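Local coordinates for protein quinone oxidoreductase (Coxiella burnetii, PDB 3TQH) that binds NADPH and probably uses it to reduce quinones, as a member of the medium-chain dehydrogenase/reductase family, at residues V165-G177 with L278-E290. Numbering follows the deposited sequence.
With NDP (NADPH dihydro-nicotinamide-adenine-dinucleotide phosphate), chain B.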
ATOM      1  N   VAL A 165       4.965  -0.637   1.806  1.00 10.10           N
ATOM      2  CA  VAL A 165       5.253  -1.522   0.676  1.00  9.84           C
ATOM      3  C   VAL A 165       6.620  -2.167   0.833  1.00 10.00           C
ATOM      4  O   VAL A 165       6.767  -3.364   0.618  1.00 10.29           O
ATOM      5  CB  VAL A 165       5.215  -0.761  -0.669  1.00  9.76           C
ATOM      6  CG1 VAL A 165       5.671  -1.668  -1.823  1.00  9.71           C
ATOM      7  CG2 VAL A 165       3.823  -0.220  -0.932  1.00  9.53           C
ATOM      8  N   GLY A 166       7.611  -1.361   1.218  1.00 10.25           N
ATOM      9  CA  GLY A 166       9.011  -1.783   1.265  1.00 10.08           C
ATOM     10  C   GLY A 166       9.283  -3.036   2.078  1.00 10.49           C
ATOM     11  O   GLY A 166       9.905  -3.979   1.579  1.00 11.02           O
ATOM     12  N   HIS A 167       8.814  -3.057   3.325  1.00 10.59           N
ATOM     13  CA  HIS A 167       9.136  -4.158   4.238  1.00 10.80           C
ATOM     14  C   HIS A 167       8.590  -5.492   3.744  1.00 11.01           C
ATOM     15  O   HIS A 167       9.170  -6.547   4.035  1.00 11.82           O
ATOM     16  CB  HIS A 167       8.694  -3.856   5.683  1.00 11.34           C
ATOM     17  CG  HIS A 167       7.261  -4.179   5.988  1.00 10.59           C
ATOM     18  ND1 HIS A 167       6.207  -3.409   5.543  1.00  9.51           N
ATOM     19  CD2 HIS A 167       6.714  -5.152   6.755  1.00 11.49           C
ATOM     20  CE1 HIS A 167       5.073  -3.910   5.997  1.00  9.95           C
ATOM     21  NE2 HIS A 167       5.352  -4.969   6.736  1.00 10.86           N
ATOM     22  N   LEU A 168       7.500  -5.437   2.982  1.00 10.35           N
ATOM     23  CA  LEU A 168       6.942  -6.627   2.346  1.00 10.52           C
ATOM     24  C   LEU A 168       7.769  -7.019   1.123  1.00 10.48           C
ATOM     25  O   LEU A 168       8.089  -8.199   0.939  1.00 10.93           O
ATOM     26  CB  LEU A 168       5.476  -6.399   1.961  1.00 10.11           C
ATOM     27  CG  LEU A 168       4.505  -6.283   3.145  1.00 10.91           C
ATOM     28  CD1 LEU A 168       3.077  -5.990   2.684  1.00 10.33           C
ATOM     29  CD2 LEU A 168       4.530  -7.547   3.996  1.00 11.53           C
ATOM     30  N   ALA A 169       8.107  -6.021   0.300  1.00  9.84           N
ATOM     31  CA  ALA A 169       8.901  -6.220  -0.913  1.00  9.90           C
ATOM     32  C   ALA A 169      10.240  -6.865  -0.596  1.00 10.48           C
ATOM     33  O   ALA A 169      10.663  -7.800  -1.271  1.00 11.39           O
ATOM     34  CB  ALA A 169       9.114  -4.888  -1.636  1.00  9.03           C
ATOM     35  N   ILE A 170      10.901  -6.367   0.441  1.00 10.79           N
ATOM     36  CA  ILE A 170      12.150  -6.963   0.909  1.00 11.61           C
ATOM     37  C   ILE A 170      11.994  -8.445   1.227  1.00 12.23           C
ATOM     38  O   ILE A 170      12.829  -9.260   0.839  1.00 13.30           O
ATOM     39  CB  ILE A 170      12.683  -6.252   2.168  1.00 12.08           C
ATOM     40  CG1 ILE A 170      13.221  -4.865   1.796  1.00 11.57           C
ATOM     41  CG2 ILE A 170      13.769  -7.115   2.846  1.00 12.20           C
ATOM     42  CD1 ILE A 170      13.616  -4.023   2.990  1.00 12.32           C
ATOM     43  N   GLN A 171      10.932  -8.794   1.937  1.00 12.15           N
ATOM     44  CA  GLN A 171      10.715 -10.188   2.318  1.00 13.28           C
ATOM     45  C   GLN A 171      10.405 -11.024   1.088  1.00 13.73           C
ATOM     46  O   GLN A 171      10.945 -12.116   0.925  1.00 14.82           O
ATOM     47  CB  GLN A 171       9.576 -10.311   3.311  1.00 13.18           C
ATOM     48  CG  GLN A 171       9.852  -9.669   4.628  1.00 12.57           C
ATOM     49  CD  GLN A 171       8.635  -9.689   5.512  1.00 11.72           C
ATOM     50  OE1 GLN A 171       8.347 -10.701   6.140  1.00 12.60           O
ATOM     51  NE2 GLN A 171       7.905  -8.574   5.560  1.00  9.90           N
ATOM     52  N   LEU A 172       9.534 -10.501   0.230  1.00 13.01           N
ATOM     53  CA  LEU A 172       9.180 -11.181  -1.008  1.00 13.46           C
ATOM     54  C   LEU A 172      10.381 -11.339  -1.938  1.00 14.09           C
ATOM     55  O   LEU A 172      10.543 -12.391  -2.554  1.00 15.36           O
ATOM     56  CB  LEU A 172       8.026 -10.465  -1.717  1.00 12.55           C
ATOM     57  CG  LEU A 172       6.664 -10.614  -1.021  1.00 12.27           C
ATOM     58  CD1 LEU A 172       5.619  -9.677  -1.636  1.00 10.61           C
ATOM     59  CD2 LEU A 172       6.184 -12.063  -1.044  1.00 11.66           C
ATOM     60  N   ALA A 173      11.231 -10.318  -2.016  1.00 13.74           N
ATOM     61  CA  ALA A 173      12.443 -10.381  -2.848  1.00 14.44           C
ATOM     62  C   ALA A 173      13.445 -11.413  -2.329  1.00 16.24           C
ATOM     63  O   ALA A 173      14.100 -12.088  -3.115  1.00 17.36           O
ATOM     64  CB  ALA A 173      13.102  -9.016  -2.930  1.00 13.46           C
ATOM     65  N   LYS A 174      13.564 -11.518  -1.006  1.00 17.02           N
ATOM     66  CA  LYS A 174      14.429 -12.507  -0.372  1.00 19.04           C
ATOM     67  C   LYS A 174      13.935 -13.917  -0.675  1.00 20.64           C
ATOM     68  O   LYS A 174      14.734 -14.810  -0.989  1.00 22.15           O
ATOM     69  CB  LYS A 174      14.477 -12.273   1.144  1.00 19.41           C
ATOM     70  CG  LYS A 174      15.343 -13.262   1.934  1.00 22.22           C
ATOM     71  CD  LYS A 174      16.827 -12.957   1.800  1.00 24.11           C
ATOM     72  CE  LYS A 174      17.663 -13.990   2.551  1.00 27.41           C
ATOM     73  NZ  LYS A 174      19.129 -13.811   2.326  1.00 29.35           N
ATOM     74  N   GLN A 175      12.620 -14.109  -0.599  1.00 20.56           N
ATOM     75  CA  GLN A 175      12.004 -15.403  -0.918  1.00 22.22           C
ATOM     76  C   GLN A 175      12.161 -15.793  -2.395  1.00 22.57           C
ATOM     77  O   GLN A 175      12.108 -16.973  -2.722  1.00 24.07           O
ATOM     78  CB  GLN A 175      10.520 -15.412  -0.528  1.00 21.94           C
ATOM     79  CG  GLN A 175      10.267 -15.394   0.978  1.00 23.34           C
ATOM     80  CD  GLN A 175       8.800 -15.148   1.327  1.00 24.51           C
ATOM     81  OE1 GLN A 175       7.894 -15.598   0.616  1.00 25.76           O
ATOM     82  NE2 GLN A 175       8.564 -14.434   2.428  1.00 23.73           N
ATOM     83  N   LYS A 176      12.352 -14.809  -3.276  1.00 21.39           N
ATOM     84  CA  LYS A 176      12.628 -15.081  -4.692  1.00 22.27           C
ATOM     85  C   LYS A 176      14.085 -15.490  -4.924  1.00 23.00           C
ATOM     86  O   LYS A 176      14.428 -15.958  -6.009  1.00 24.31           O
ATOM     87  CB  LYS A 176      12.310 -13.864  -5.562  1.00 21.20           C
ATOM     88  CG  LYS A 176      10.839 -13.491  -5.631  1.00 22.28           C
ATOM     89  CD  LYS A 176      10.088 -14.273  -6.706  1.00 26.48           C
ATOM     90  CE  LYS A 176       8.667 -13.692  -6.923  1.00 27.36           C
ATOM     91  NZ  LYS A 176       8.685 -12.294  -7.478  1.00 25.69           N
ATOM     92  N   GLY A 177      14.937 -15.300  -3.918  1.00 22.33           N
ATOM     93  CA  GLY A 177      16.346 -15.680  -4.007  1.00 23.25           C
ATOM     94  C   GLY A 177      17.244 -14.564  -4.509  1.00 22.02           C
ATOM     95  O   GLY A 177      18.313 -14.822  -5.039  1.00 23.05           O
ATOM     96  N   LEU A 278      -0.591 -14.043  -0.861  1.00 17.99           N
ATOM     97  CA  LEU A 278       0.004 -13.201   0.176  1.00 16.61           C
ATOM     98  C   LEU A 278      -0.579 -13.499   1.557  1.00 17.28           C
ATOM     99  O   LEU A 278       0.156 -13.568   2.542  1.00 17.14           O
ATOM    100  CB  LEU A 278      -0.176 -11.719  -0.160  1.00 15.15           C
ATOM    101  CG  LEU A 278       0.589 -11.223  -1.388  1.00 14.42           C
ATOM    102  CD1 LEU A 278       0.224  -9.775  -1.681  1.00 13.71           C
ATOM    103  CD2 LEU A 278       2.090 -11.378  -1.198  1.00 13.02           C
ATOM    104  N   GLY A 279      -1.896 -13.674   1.623  1.00 18.12           N
ATOM    105  CA  GLY A 279      -2.562 -13.983   2.878  1.00 19.27           C
ATOM    106  C   GLY A 279      -2.170 -15.335   3.452  1.00 20.71           C
ATOM    107  O   GLY A 279      -2.070 -15.492   4.668  1.00 21.11           O
ATOM    108  N   LYS A 280      -1.956 -16.313   2.580  1.00 21.81           N
ATOM    109  CA  LYS A 280      -1.512 -17.640   3.008  1.00 23.75           C
ATOM    110  C   LYS A 280      -0.131 -17.561   3.671  1.00 22.99           C
ATOM    111  O   LYS A 280       0.081 -18.114   4.755  1.00 23.79           O
ATOM    112  CB  LYS A 280      -1.475 -18.603   1.819  1.00 25.07           C
ATOM    113  CG  LYS A 280      -1.507 -20.069   2.219  1.00 28.62           C
ATOM    114  CD  LYS A 280      -1.646 -20.978   1.000  1.00 31.34           C
ATOM    115  CE  LYS A 280      -1.840 -22.424   1.411  1.00 34.91           C
ATOM    116  NZ  LYS A 280      -1.780 -23.326   0.237  1.00 37.71           N
ATOM    117  N   LEU A 281       0.794 -16.858   3.015  1.00 21.46           N
ATOM    118  CA  LEU A 281       2.137 -16.627   3.547  1.00 20.81           C
ATOM    119  C   LEU A 281       2.073 -16.024   4.939  1.00 20.63           C
ATOM    120  O   LEU A 281       2.764 -16.481   5.848  1.00 21.36           O
ATOM    121  CB  LEU A 281       2.941 -15.691   2.633  1.00 19.14           C
ATOM    122  CG  LEU A 281       3.365 -16.184   1.244  1.00 19.17           C
ATOM    123  CD1 LEU A 281       4.217 -15.116   0.560  1.00 16.69           C
ATOM    124  CD2 LEU A 281       4.118 -17.510   1.310  1.00 19.90           C
ATOM    125  N   VAL A 282       1.237 -15.003   5.109  1.00 20.06           N
ATOM    126  CA  VAL A 282       1.106 -14.348   6.411  1.00 20.00           C
ATOM    127  C   VAL A 282       0.568 -15.303   7.477  1.00 22.09           C
ATOM    128  O   VAL A 282       1.053 -15.302   8.606  1.00 22.48           O
ATOM    129  CB  VAL A 282       0.211 -13.098   6.346  1.00 19.03           C
ATOM    130  CG1 VAL A 282       0.121 -12.443   7.721  1.00 18.87           C
ATOM    131  CG2 VAL A 282       0.742 -12.114   5.320  1.00 17.14           C
ATOM    132  N   SER A 283      -0.420 -16.118   7.116  1.00 23.84           N
ATOM    133  CA  SER A 283      -0.998 -17.086   8.053  1.00 26.36           C
ATOM    134  C   SER A 283      -0.015 -18.194   8.427  1.00 27.91           C
ATOM    135  O   SER A 283      -0.087 -18.734   9.523  1.00 29.67           O
ATOM    136  CB  SER A 283      -2.282 -17.700   7.492  1.00 27.65           C
ATOM    137  OG  SER A 283      -2.051 -18.333   6.247  1.00 28.75           O
ATOM    138  N   GLU A 284       0.898 -18.523   7.516  1.00 28.06           N
ATOM    139  CA  GLU A 284       1.904 -19.566   7.751  1.00 29.72           C
ATOM    140  C   GLU A 284       3.207 -19.019   8.376  1.00 28.96           C
ATOM    141  O   GLU A 284       4.218 -19.724   8.420  1.00 29.78           O
ATOM    142  CB  GLU A 284       2.207 -20.303   6.433  1.00 30.22           C
ATOM    143  CG  GLU A 284       1.031 -21.122   5.896  1.00 32.42           C
ATOM    144  CD  GLU A 284       1.277 -21.724   4.510  1.00 33.75           C
ATOM    145  OE1 GLU A 284       2.132 -21.207   3.757  1.00 33.09           O
ATOM    146  OE2 GLU A 284       0.595 -22.715   4.167  1.00 35.72           O
ATOM    147  N   ASP A 285       3.171 -17.777   8.865  1.00 27.71           N
ATOM    148  CA  ASP A 285       4.352 -17.086   9.408  1.00 27.15           C
ATOM    149  C   ASP A 285       5.543 -17.081   8.429  1.00 26.37           C
ATOM    150  O   ASP A 285       6.702 -17.153   8.845  1.00 26.71           O
ATOM    151  CB  ASP A 285       4.758 -17.675  10.779  1.00 29.08           C
ATOM    152  CG  ASP A 285       3.773 -17.318  11.911  1.00 30.75           C
ATOM    153  OD1 ASP A 285       2.863 -16.484  11.711  1.00 30.79           O
ATOM    154  OD2 ASP A 285       3.918 -17.874  13.025  1.00 34.14           O
ATOM    155  N   LYS A 286       5.246 -16.990   7.133  1.00 25.53           N
ATOM    156  CA  LYS A 286       6.275 -16.936   6.086  1.00 25.17           C
ATOM    157  C   LYS A 286       6.465 -15.520   5.544  1.00 22.75           C
ATOM    158  O   LYS A 286       7.409 -15.252   4.800  1.00 22.01           O
ATOM    159  CB  LYS A 286       5.920 -17.885   4.936  1.00 26.38           C
ATOM    160  CG  LYS A 286       5.928 -19.367   5.327  1.00 30.27           C
ATOM    161  CD  LYS A 286       5.669 -20.286   4.130  1.00 33.30           C
ATOM    162  CE  LYS A 286       6.929 -20.508   3.281  1.00 35.08           C
ATOM    163  NZ  LYS A 286       7.851 -21.558   3.838  1.00 37.85           N
ATOM    164  N   LEU A 287       5.549 -14.627   5.905  1.00 21.65           N
ATOM    165  CA  LEU A 287       5.636 -13.215   5.556  1.00 19.71           C
ATOM    166  C   LEU A 287       5.084 -12.426   6.741  1.00 19.57           C
ATOM    167  O   LEU A 287       3.978 -12.697   7.207  1.00 20.24           O
ATOM    168  CB  LEU A 287       4.836 -12.936   4.280  1.00 18.78           C
ATOM    169  CG  LEU A 287       4.757 -11.500   3.742  1.00 17.05           C
ATOM    170  CD1 LEU A 287       6.136 -10.936   3.397  1.00 15.16           C
ATOM    171  CD2 LEU A 287       3.829 -11.451   2.518  1.00 16.09           C
ATOM    172  N   ARG A 288       5.858 -11.469   7.240  1.00 19.11           N
ATOM    173  CA  ARG A 288       5.434 -10.658   8.379  1.00 19.11           C
ATOM    174  C   ARG A 288       4.837  -9.354   7.899  1.00 17.79           C
ATOM    175  O   ARG A 288       5.438  -8.672   7.066  1.00 16.82           O
ATOM    176  CB  ARG A 288       6.613 -10.325   9.286  1.00 19.55           C
ATOM    177  CG  ARG A 288       6.182  -9.594  10.543  1.00 20.71           C
ATOM    178  CD  ARG A 288       7.310  -8.869  11.239  1.00 21.30           C
ATOM    179  NE  ARG A 288       6.779  -8.008  12.291  1.00 22.42           N
ATOM    180  CZ  ARG A 288       6.270  -8.436  13.446  1.00 24.46           C
ATOM    181  NH1 ARG A 288       6.221  -9.734  13.737  1.00 25.54           N
ATOM    182  NH2 ARG A 288       5.807  -7.556  14.326  1.00 25.25           N
ATOM    183  N   ILE A 289       3.662  -9.018   8.429  1.00 25.65           N
ATOM    184  CA  ILE A 289       3.092  -7.685   8.284  1.00 23.19           C
ATOM    185  C   ILE A 289       3.363  -6.937   9.581  1.00 23.09           C
ATOM    186  O   ILE A 289       2.803  -7.269  10.630  1.00 24.06           O
ATOM    187  CB  ILE A 289       1.571  -7.699   8.033  1.00 21.91           C
ATOM    188  CG1 ILE A 289       1.207  -8.698   6.941  1.00 22.81           C
ATOM    189  CG2 ILE A 289       1.099  -6.300   7.642  1.00 20.27           C
ATOM    190  CD1 ILE A 289      -0.245  -8.660   6.554  1.00 22.42           C
ATOM    191  N   GLU A 290       4.241  -5.948   9.502  1.00 22.35           N
ATOM    192  CA  GLU A 290       4.589  -5.111  10.632  1.00 22.37           C
ATOM    193  C   GLU A 290       3.529  -4.038  10.804  1.00 20.32           C
ATOM    194  O   GLU A 290       3.413  -3.134   9.984  1.00 18.87           O
ATOM    195  CB  GLU A 290       5.960  -4.464  10.400  1.00 22.98           C
ATOM    196  CG  GLU A 290       6.389  -3.452  11.457  1.00 23.72           C
ATOM    197  CD  GLU A 290       6.551  -4.060  12.836  1.00 26.50           C
ATOM    198  OE1 GLU A 290       6.829  -5.276  12.931  1.00 27.46           O
ATOM    199  OE2 GLU A 290       6.408  -3.311  13.827  1.00 28.34           O
TER
HETATM  200  PA  NDP B 500       5.339   4.652   3.551  1.00  9.67           P
HETATM  201  O1A NDP B 500       4.847   5.925   4.113  1.00  9.38           O
HETATM  202  O2A NDP B 500       4.855   3.494   4.326  1.00  9.30           O
HETATM  203  O5B NDP B 500       6.946   4.635   3.540  1.00 10.56           O
HETATM  204  C5B NDP B 500       7.646   5.170   4.646  1.00 11.36           C
HETATM  205  C4B NDP B 500       9.115   4.786   4.563  1.00 10.76           C
HETATM  206  O4B NDP B 500       9.761   5.612   3.617  1.00 10.87           O
HETATM  207  C3B NDP B 500       9.881   4.957   5.868  1.00 11.55           C
HETATM  208  O3B NDP B 500      10.170   3.690   6.418  1.00 10.96           O
HETATM  209  C2B NDP B 500      11.147   5.721   5.494  1.00 11.52           C
HETATM  210  O2B NDP B 500      12.323   5.101   5.966  1.00 11.55           O
HETATM  211  C1B NDP B 500      11.119   5.712   3.975  1.00 10.36           C
HETATM  212  N9A NDP B 500      11.694   6.909   3.342  1.00 10.61           N
HETATM  213  C8A NDP B 500      11.231   8.198   3.436  1.00 12.21           C
HETATM  214  N7A NDP B 500      12.021   8.994   2.686  1.00 12.42           N
HETATM  215  C5A NDP B 500      12.978   8.234   2.115  1.00 10.47           C
HETATM  216  C6A NDP B 500      14.030   8.554   1.268  1.00  9.73           C
HETATM  217  N6A NDP B 500      14.212   9.810   0.895  1.00 10.57           N
HETATM  218  N1A NDP B 500      14.877   7.561   0.831  1.00  8.93           N
HETATM  219  C2A NDP B 500      14.667   6.251   1.236  1.00  8.24           C
HETATM  220  N3A NDP B 500      13.614   5.930   2.075  1.00  8.14           N
HETATM  221  C4A NDP B 500      12.783   6.916   2.512  1.00  9.65           C
HETATM  222  O3  NDP B 500       4.936   4.528   1.996  1.00 10.58           O
HETATM  223  PN  NDP B 500       4.449   3.197   1.223  1.00 10.39           P
HETATM  224  O1N NDP B 500       3.067   2.878   1.637  1.00 11.69           O
HETATM  225  O2N NDP B 500       5.465   2.134   1.261  1.00 10.06           O
HETATM  226  O5D NDP B 500       4.386   3.777  -0.275  1.00 11.43           O
HETATM  227  C5D NDP B 500       5.505   4.392  -0.884  1.00 10.81           C
HETATM  228  C4D NDP B 500       5.052   5.196  -2.098  1.00 10.98           C
HETATM  229  O4D NDP B 500       4.451   4.342  -3.053  1.00 10.77           O
HETATM  230  C3D NDP B 500       4.024   6.251  -1.718  1.00 11.92           C
HETATM  231  O3D NDP B 500       4.346   7.469  -2.348  1.00 12.00           O
HETATM  232  C2D NDP B 500       2.710   5.687  -2.215  1.00 12.48           C
HETATM  233  O2D NDP B 500       1.777   6.695  -2.557  1.00 13.55           O
HETATM  234  C1D NDP B 500       3.166   4.833  -3.403  1.00 11.98           C
HETATM  235  N1N NDP B 500       2.269   3.707  -3.752  1.00 11.57           N
HETATM  236  C2N NDP B 500       1.888   3.580  -5.065  1.00 12.08           C
HETATM  237  C3N NDP B 500       1.003   2.591  -5.488  1.00 12.08           C
HETATM  238  C7N NDP B 500       0.597   2.465  -6.928  1.00 12.38           C
HETATM  239  O7N NDP B 500      -0.315   1.449  -7.286  1.00 13.05           O
HETATM  240  N7N NDP B 500       1.091   3.311  -7.830  1.00 10.79           N
HETATM  241  C4N NDP B 500       0.455   1.643  -4.459  1.00 12.70           C
HETATM  242  C5N NDP B 500       0.917   1.827  -3.048  1.00 12.66           C
HETATM  243  C6N NDP B 500       1.811   2.857  -2.770  1.00 12.52           C
HETATM  244  P2B NDP B 500      13.187   5.749   7.161  1.00 14.31           P
HETATM  245  O1X NDP B 500      14.190   4.724   7.627  1.00 14.81           O
HETATM  246  O2X NDP B 500      12.285   6.111   8.317  1.00 16.49           O
HETATM  247  O3X NDP B 500      13.926   6.979   6.708  1.00 14.93           O
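In the Rossmann-type half of this reductase, the first helix after the glycine-rich turn carries His-167 and Gln-171, whose side chains grip the backbone of Arg-288 and Glu-290; here an amide and an imidazole on one helix flank take the place of a neighbouring strand's backbone for Arg-288 and for Glu-290 N. The gripped segment leads into strand 291-295, and Glu-290 is also backbone-bonded to Lys-315. Gln-171 reaches out extended beyond CG and reads both backbone groups of Arg-288: OE1 accepts from Arg-288 N at 2.8 Å, while NE2 donates to Arg-288 O at 2.9 Å, in the carbonyl plane on a lone pair. Its NE2 also bonds His-167 O, so three bonds fix the amide's rotation.

Two residues beyond Arg-288, Glu-290 N donates to His-167 NE2 (3.1 Å), tilted 30° from the ring plane; His-167 ND1 is hydrogen-bonded to Gly-163 O, tying the ring to the turn before the helix. The same helix begins at the cofactor, where Val-165 N donates to NADPH O2N, a pyrophosphate oxygen, at 2.9 Å.

Leucines pack beside these bonds. With CG anti to the backbone N (chi1 178°), the isobutyl group of Leu-287 swings toward the helix and lays CD1 against Gln-171 CB at 3.5 Å. Leu-287 and Leu-168 cross at about a right angle, Leu-168 CD2 touching Leu-287 CD1. Farther along, Leu-172 spreads its two methyls over helix 272-283, CD1 to Leu-278 CD2 at 3.9 Å and CD2 to Leu-281 CD1 at 4.0 Å, while Leu-145 of helix 135-147 also touches it.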